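Local coordinates for protein putative Nitroreductase (Anabaena variabilis ATCC 29413, PDB 3EO7) that binds flavin mononucleotide and, as a member of the nitroreductase family, probably acts as a flavin-dependent oxidoreductase, at residues E110-S115 with I165-F170; R116-L121 with S159-I164; A316-G321 with I472-G477. One frame throughout, in Å; residues are numbered along the deposited sequence.

Interaction 1: residues E110-S115 with I165-F170; sequences EVYVVS and IVTAVF
Four backbone hydrogen bonds tie Glu110 and Tyr112 to Thr167 and Ile165, a compact example of antiparallel pairing. Glu110 with Thr167 and Tyr112 with Ile165 are the hydrogen-bonded pairs, each closed by both of its N-H groups; Tyr112 N stands 2.9 Å from Ile165 O, almost in line with that carbonyl. Between them Val111 and Val166 form a non-hydrogen-bonded pair, where Val166 CA approaches Glu110 O to 3.3 Å in a CA-H...O contact.

Among the polar side chains, Thr167 is turned (chi1 68°) to set OG1 in the plane of the Tyr112 ring, 3.4 Å from CE1 at its edge. Thr167 OG1 and Tyr112 OH share one hydrogen-bond partner, Glu229 OE2, and the phenol also bonds Lys41. Glu110 bends at chi2, carrying its carboxylate off to a salt bridge with Arg172.

Apolar contacts complete the pairing. Thr167 CG2 lies 3.7 Å from Tyr112 CE1, and Val114 CG2 is equally near Ile165 CD1. With an alanine at Tyr112, Glu229 and Lys41 would probably lose their phenol partner and a gap would open beside Thr167.

Strands 124-129 and 229-239 continue the sheet beyond the pair, while Val111 and Val166 rest on Leu192 of helix 181-202, and Tyr112, Ile165 and Thr167 on Leu222 of helix 215-222.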
# COMPACT_ATOMS: atom_id res chain seq x y z
N GLU A 110 3.88 8.70 -7.27
CA GLU A 110 3.43 9.40 -8.47
C GLU A 110 2.76 8.35 -9.34
O GLU A 110 3.25 7.21 -9.45
CB GLU A 110 4.59 10.04 -9.28
CG GLU A 110 4.97 11.37 -8.76
CD GLU A 110 3.90 12.42 -9.01
OE1 GLU A 110 3.35 12.53 -10.15
OE2 GLU A 110 3.66 13.19 -8.07
N VAL A 111 1.65 8.75 -9.96
CA VAL A 111 0.88 7.90 -10.82
C VAL A 111 1.05 8.31 -12.27
O VAL A 111 0.82 9.47 -12.63
CB VAL A 111 -0.62 7.92 -10.43
CG1 VAL A 111 -1.49 7.17 -11.49
CG2 VAL A 111 -0.81 7.33 -8.99
N TYR A 112 1.43 7.33 -13.09
CA TYR A 112 1.52 7.51 -14.52
C TYR A 112 0.55 6.59 -15.23
O TYR A 112 0.24 5.52 -14.72
CB TYR A 112 2.93 7.17 -15.00
CG TYR A 112 3.98 8.09 -14.46
CD1 TYR A 112 4.54 7.86 -13.22
CD2 TYR A 112 4.39 9.19 -15.18
CE1 TYR A 112 5.48 8.73 -12.68
CE2 TYR A 112 5.33 10.08 -14.67
CZ TYR A 112 5.89 9.83 -13.44
OH TYR A 112 6.83 10.71 -12.95
N VAL A 113 0.10 7.01 -16.40
CA VAL A 113 -0.67 6.14 -17.27
C VAL A 113 0.12 5.98 -18.56
O VAL A 113 0.59 6.97 -19.17
CB VAL A 113 -2.07 6.69 -17.60
CG1 VAL A 113 -2.77 5.83 -18.66
CG2 VAL A 113 -2.95 6.79 -16.34
N VAL A 114 0.27 4.73 -18.98
CA VAL A 114 0.95 4.37 -20.24
C VAL A 114 -0.11 3.88 -21.20
O VAL A 114 -0.90 3.01 -20.86
CB VAL A 114 2.05 3.33 -20.05
CG1 VAL A 114 2.70 2.97 -21.40
CG2 VAL A 114 3.10 3.84 -19.08
N SER A 115 -0.16 4.48 -22.39
CA SER A 115 -1.15 4.08 -23.40
C SER A 115 -0.52 3.32 -24.55
O SER A 115 0.46 3.76 -25.16
CB SER A 115 -1.87 5.29 -23.94
OG SER A 115 -2.77 4.91 -25.00
N ILE A 165 1.64 3.05 -13.94
CA ILE A 165 2.92 2.76 -13.31
C ILE A 165 2.98 3.69 -12.11
O ILE A 165 2.71 4.90 -12.24
CB ILE A 165 4.14 2.94 -14.24
CG1 ILE A 165 3.99 2.04 -15.48
CG2 ILE A 165 5.43 2.68 -13.43
CD1 ILE A 165 5.16 2.18 -16.49
N VAL A 166 3.34 3.13 -10.96
CA VAL A 166 3.49 3.90 -9.73
C VAL A 166 4.96 3.99 -9.44
O VAL A 166 5.66 2.96 -9.36
CB VAL A 166 2.78 3.31 -8.51
CG1 VAL A 166 2.94 4.26 -7.28
CG2 VAL A 166 1.32 3.11 -8.81
N THR A 167 5.44 5.22 -9.31
CA THR A 167 6.81 5.46 -8.93
C THR A 167 6.84 6.13 -7.55
O THR A 167 5.78 6.57 -7.03
CB THR A 167 7.49 6.44 -9.88
OG1 THR A 167 6.91 7.74 -9.74
CG2 THR A 167 7.46 5.96 -11.34
N ALA A 168 8.05 6.22 -6.99
CA ALA A 168 8.31 6.92 -5.72
C ALA A 168 9.33 8.02 -5.98
O ALA A 168 10.39 7.74 -6.60
CB ALA A 168 8.85 5.94 -4.61
N VAL A 169 9.02 9.24 -5.54
CA VAL A 169 9.94 10.40 -5.59
C VAL A 169 10.54 10.39 -4.18
O VAL A 169 9.91 10.80 -3.18
CB VAL A 169 9.24 11.72 -5.93
CG1 VAL A 169 10.24 12.84 -5.92
CG2 VAL A 169 8.53 11.63 -7.31
N PHE A 170 11.75 9.85 -4.08
CA PHE A 170 12.33 9.51 -2.79
C PHE A 170 12.39 10.63 -1.78
O PHE A 170 12.02 10.44 -0.62
CB PHE A 170 13.73 8.94 -2.97
CG PHE A 170 13.81 7.83 -3.99
CD1 PHE A 170 13.05 6.65 -3.85
CD2 PHE A 170 14.63 7.95 -5.08
CE1 PHE A 170 13.13 5.65 -4.80
CE2 PHE A 170 14.69 6.94 -6.03
CZ PHE A 170 13.94 5.81 -5.88

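Interaction 2: residues R116-L121 with S159-I164; sequences RGTPLL and STQLAI
Thr160 O accepts from Arg116 NH1 at 2.9 Å, lying at the edge of the guanidinium and in its plane, with an angle of 157° at the hydrogen. Arg116 can reach this carbonyl because CG leaves anti to the backbone N (chi1 -167°) and the chain then runs extended to NE. Its other terminal nitrogen, NH2, forms a salt bridge with Glu158, so both terminal nitrogens of the guanidinium are engaged. The hydroxyl of Thr160 turns to Ala156 O.

Gln161 answers the same arginine twice. Its carbonyl O receives Arg116 N at 2.9 Å, with the donor well above the carbonyl plane. Its side chain bends at chi2 and brings the amide beside the aliphatic part of Arg116, OE1 lying 3.8 Å from CD, with amide and guanidinium planes only 9° apart. Thr118 CG2 touches Gln161 CB at 3.8 Å. A water that donates to Gly117 O also lies by Gln161 OE1, though too close for that second bond to be trusted.

Leu162 closes the series with an apolar contact, its CD1 4.1 Å from Leu121 CD2, the two side chains crossing at about a right angle. Beyond it, Ala163 is paired through the backbone with Val114.

Residues 116-121 make up most of the turn of a beta-hairpin joining strands 109-115 and 124-129, and Thr118 shapes it with an ST motif: OG1 accepts from Leu121 N at 2.8 Å, while Thr118 N bonds Leu121 O, and Ser115 OG, at the end of the first strand, bonds both that carbonyl and Gly117 N.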
# COMPACT_ATOMS: atom_id res chain seq x y z
N ARG A 116 -1.13 2.21 -24.90
CA ARG A 116 -0.75 1.45 -26.07
C ARG A 116 -1.15 2.18 -27.35
O ARG A 116 -0.61 1.88 -28.43
CB ARG A 116 -1.45 0.10 -26.03
CG ARG A 116 -0.89 -0.92 -27.04
CD ARG A 116 -1.42 -2.28 -26.67
NE ARG A 116 -0.74 -3.33 -27.43
CZ ARG A 116 -0.88 -4.63 -27.20
NH1 ARG A 116 -1.67 -5.04 -26.24
NH2 ARG A 116 -0.21 -5.51 -27.92
N GLY A 117 -2.14 3.07 -27.26
CA GLY A 117 -2.64 3.82 -28.40
C GLY A 117 -3.98 3.24 -28.80
O GLY A 117 -4.05 2.14 -29.33
N THR A 118 -5.04 3.95 -28.46
CA THR A 118 -6.40 3.51 -28.76
C THR A 118 -7.09 4.65 -29.49
O THR A 118 -6.56 5.76 -29.53
CB THR A 118 -7.18 3.19 -27.46
OG1 THR A 118 -7.56 4.40 -26.78
CG2 THR A 118 -6.34 2.32 -26.53
N PRO A 119 -8.29 4.41 -30.02
CA PRO A 119 -8.97 5.50 -30.72
C PRO A 119 -9.32 6.64 -29.77
O PRO A 119 -9.53 7.75 -30.23
CB PRO A 119 -10.24 4.85 -31.32
CG PRO A 119 -10.04 3.38 -31.18
CD PRO A 119 -9.12 3.18 -30.00
N LEU A 120 -9.38 6.38 -28.47
CA LEU A 120 -9.65 7.47 -27.51
C LEU A 120 -8.41 8.03 -26.81
O LEU A 120 -8.39 9.22 -26.47
CB LEU A 120 -10.65 7.02 -26.45
CG LEU A 120 -12.11 6.92 -26.91
CD1 LEU A 120 -12.97 6.64 -25.69
CD2 LEU A 120 -12.57 8.20 -27.59
N LEU A 121 -7.39 7.18 -26.59
CA LEU A 121 -6.20 7.57 -25.82
C LEU A 121 -4.91 7.39 -26.63
O LEU A 121 -4.43 6.27 -26.80
CB LEU A 121 -6.13 6.74 -24.52
CG LEU A 121 -5.09 7.13 -23.48
CD1 LEU A 121 -5.41 8.48 -22.92
CD2 LEU A 121 -4.99 6.07 -22.36
N SER A 159 -2.83 -8.34 -23.60
CA SER A 159 -4.28 -8.21 -23.69
C SER A 159 -4.82 -6.79 -23.48
O SER A 159 -5.91 -6.42 -23.94
CB SER A 159 -4.93 -9.08 -22.56
OG SER A 159 -4.03 -10.08 -22.08
N THR A 160 -4.03 -5.98 -22.83
CA THR A 160 -4.45 -4.66 -22.38
C THR A 160 -3.96 -3.52 -23.26
O THR A 160 -3.07 -3.69 -24.10
CB THR A 160 -4.00 -4.47 -20.91
OG1 THR A 160 -2.58 -4.66 -20.82
CG2 THR A 160 -4.75 -5.47 -20.00
N GLN A 161 -4.57 -2.35 -23.03
CA GLN A 161 -4.34 -1.15 -23.82
C GLN A 161 -3.80 0.04 -23.02
O GLN A 161 -3.43 1.07 -23.61
CB GLN A 161 -5.68 -0.74 -24.45
CG GLN A 161 -6.31 -1.86 -25.25
CD GLN A 161 -5.53 -2.14 -26.51
OE1 GLN A 161 -5.07 -1.20 -27.17
NE2 GLN A 161 -5.37 -3.43 -26.86
N LEU A 162 -3.82 -0.08 -21.70
CA LEU A 162 -3.24 0.94 -20.85
C LEU A 162 -2.76 0.31 -19.55
O LEU A 162 -3.20 -0.75 -19.16
CB LEU A 162 -4.18 2.10 -20.58
CG LEU A 162 -5.37 1.96 -19.64
CD1 LEU A 162 -5.96 3.36 -19.44
CD2 LEU A 162 -6.38 0.99 -20.18
N ALA A 163 -1.85 1.00 -18.90
CA ALA A 163 -1.27 0.57 -17.64
C ALA A 163 -1.00 1.78 -16.78
O ALA A 163 -0.69 2.88 -17.27
CB ALA A 163 0.08 -0.18 -17.88
N ILE A 164 -1.13 1.56 -15.49
CA ILE A 164 -0.66 2.53 -14.53
C ILE A 164 0.75 2.09 -14.14
O ILE A 164 1.03 0.90 -14.01
CB ILE A 164 -1.56 2.56 -13.26
CG1 ILE A 164 -2.80 3.40 -13.56
CG2 ILE A 164 -0.83 3.21 -12.06
CD1 ILE A 164 -3.91 3.37 -12.43
O HOH W 1 -3.61 -0.57 -29.02

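Interaction 3: residues A316-G321 with I472-G477; sequences APIYWG and IQLNLG
Gln473 meets Trp320 and Ile318 with the aliphatic part of its side chain, and it is the residue most buried by this contact. CB lies 3.4 Å from Trp320 CZ3, and CG follows almost as closely along the six-membered ring. The approach is oblique, and the two side chains run alongside each other, pointing opposite ways. CG stands anti to the backbone N (chi1 175°), which sends the chain out from the helix towards the loop, and a bend at chi2 then leaves the amide plane 49° from that of the indole.

The helix 452-473 ends exactly here, in a Schellman motif. Asn475, with positive phi, is the C-prime residue; its N bonds back to Ile472 O at 3.0 Å, while Leu476 N returns to the carbonyl five residues earlier. Gln473 is thus the last helical residue, and Leu474 the first to leave the helical conformation.

Ile318 works on two partners through separate branches. CG2 lies 3.7 Å from Gln473 CG and also rests over one face of the Trp320 ring, offset toward its rim; CD1 reaches Leu474 CD1 at 4.3 Å. Ile318 leans as well on Ala352 and Phe356 of helix 347-358.

Trp320 has further partners of its own: its ring meets that of Phe356 with planes at about 55°, and it touches Leu327 of helix 325-333. Gln366 bonds both Ile318 O and Trp320 N, fixing the loop backbone. The side chain of Gln473 lies about 9 Å from that of Arg334, which binds FMN.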
# COMPACT_ATOMS: atom_id res chain seq x y z
N ALA A 316 -20.39 -12.12 8.60
CA ALA A 316 -21.28 -11.64 7.53
C ALA A 316 -20.47 -10.52 6.87
O ALA A 316 -19.61 -9.88 7.52
CB ALA A 316 -22.59 -11.09 8.12
N PRO A 317 -20.68 -10.28 5.57
CA PRO A 317 -19.87 -9.27 4.85
C PRO A 317 -20.34 -7.85 5.07
O PRO A 317 -21.52 -7.62 5.37
CB PRO A 317 -20.09 -9.63 3.38
CG PRO A 317 -21.46 -10.20 3.34
CD PRO A 317 -21.67 -10.93 4.68
N ILE A 318 -19.43 -6.90 4.92
CA ILE A 318 -19.77 -5.48 4.94
C ILE A 318 -20.57 -5.21 3.67
O ILE A 318 -20.18 -5.63 2.59
CB ILE A 318 -18.50 -4.59 4.94
CG1 ILE A 318 -17.73 -4.75 6.26
CG2 ILE A 318 -18.85 -3.13 4.74
CD1 ILE A 318 -16.42 -3.97 6.33
N TYR A 319 -21.70 -4.51 3.82
CA TYR A 319 -22.54 -4.13 2.67
C TYR A 319 -22.07 -2.78 2.18
O TYR A 319 -22.09 -1.81 2.94
CB TYR A 319 -24.01 -4.10 3.04
CG TYR A 319 -24.87 -3.65 1.89
CD1 TYR A 319 -24.87 -4.34 0.68
CD2 TYR A 319 -25.70 -2.54 2.01
CE1 TYR A 319 -25.68 -3.94 -0.39
CE2 TYR A 319 -26.51 -2.14 0.96
CZ TYR A 319 -26.50 -2.83 -0.22
OH TYR A 319 -27.33 -2.38 -1.23
N TRP A 320 -21.64 -2.73 0.93
CA TRP A 320 -21.09 -1.50 0.34
C TRP A 320 -22.07 -0.65 -0.48
O TRP A 320 -21.64 0.26 -1.17
CB TRP A 320 -19.87 -1.83 -0.51
CG TRP A 320 -18.72 -2.35 0.30
CD1 TRP A 320 -18.30 -3.65 0.43
CD2 TRP A 320 -17.85 -1.56 1.10
NE1 TRP A 320 -17.19 -3.71 1.25
CE2 TRP A 320 -16.89 -2.44 1.68
CE3 TRP A 320 -17.75 -0.19 1.37
CZ2 TRP A 320 -15.89 -1.99 2.53
CZ3 TRP A 320 -16.73 0.26 2.20
CH2 TRP A 320 -15.80 -0.64 2.74
N GLY A 321 -23.38 -0.93 -0.36
CA GLY A 321 -24.40 -0.18 -1.07
C GLY A 321 -24.63 -0.66 -2.48
O GLY A 321 -23.82 -1.42 -3.05
N ILE A 472 -13.71 3.07 8.26
CA ILE A 472 -14.49 4.27 7.96
C ILE A 472 -15.92 3.94 7.55
O ILE A 472 -16.85 4.59 8.01
CB ILE A 472 -13.79 5.14 6.88
CG1 ILE A 472 -12.42 5.64 7.39
CG2 ILE A 472 -14.76 6.28 6.40
CD1 ILE A 472 -12.45 6.43 8.71
N GLN A 473 -16.11 2.90 6.73
CA GLN A 473 -17.45 2.45 6.37
C GLN A 473 -18.31 2.10 7.57
O GLN A 473 -19.50 2.36 7.57
CB GLN A 473 -17.37 1.25 5.44
CG GLN A 473 -18.71 0.58 5.06
CD GLN A 473 -19.67 1.48 4.32
OE1 GLN A 473 -19.28 2.47 3.70
NE2 GLN A 473 -20.97 1.12 4.35
N LEU A 474 -17.68 1.52 8.59
CA LEU A 474 -18.33 1.14 9.84
C LEU A 474 -18.36 2.24 10.91
O LEU A 474 -18.68 1.96 12.06
CB LEU A 474 -17.69 -0.13 10.41
CG LEU A 474 -17.79 -1.39 9.52
CD1 LEU A 474 -17.26 -2.60 10.28
CD2 LEU A 474 -19.19 -1.66 9.05
N ASN A 475 -18.04 3.48 10.53
CA ASN A 475 -18.07 4.64 11.45
C ASN A 475 -17.12 4.49 12.61
O ASN A 475 -17.37 4.96 13.73
CB ASN A 475 -19.49 4.84 11.97
CG ASN A 475 -20.49 5.08 10.85
OD1 ASN A 475 -21.51 4.40 10.77
ND2 ASN A 475 -20.17 6.00 9.97
N LEU A 476 -15.99 3.85 12.32
CA LEU A 476 -14.94 3.63 13.29
C LEU A 476 -13.76 4.55 12.98
O LEU A 476 -13.74 5.26 11.96
CB LEU A 476 -14.49 2.17 13.25
CG LEU A 476 -15.56 1.11 13.50
CD1 LEU A 476 -14.89 -0.28 13.33
CD2 LEU A 476 -16.25 1.29 14.84
N GLY A 477 -12.81 4.57 13.91
CA GLY A 477 -11.55 5.32 13.77
C GLY A 477 -10.43 4.38 13.38
O GLY A 477 -10.44 3.20 13.73

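Followed from the N terminus, the chain runs through strand 109-115 straight into the 116-121 turn, and both meet strand 162-169 and its approach. Interaction 1 therefore closes the outer loop and interaction 2 an inner one of 37 residues: interaction 2 carries the contact on from the paired strands into the turn, and the Val114 N to Ala163 O bond lies where the two meet. Interaction 3 opens only after both have closed. It spans 150 residues, ties the loop leading to helix 325-333 to the end of helix 452-473, and stands on the opposite side of the chain's centre from interaction 1, with nearest atoms about 20 Å apart.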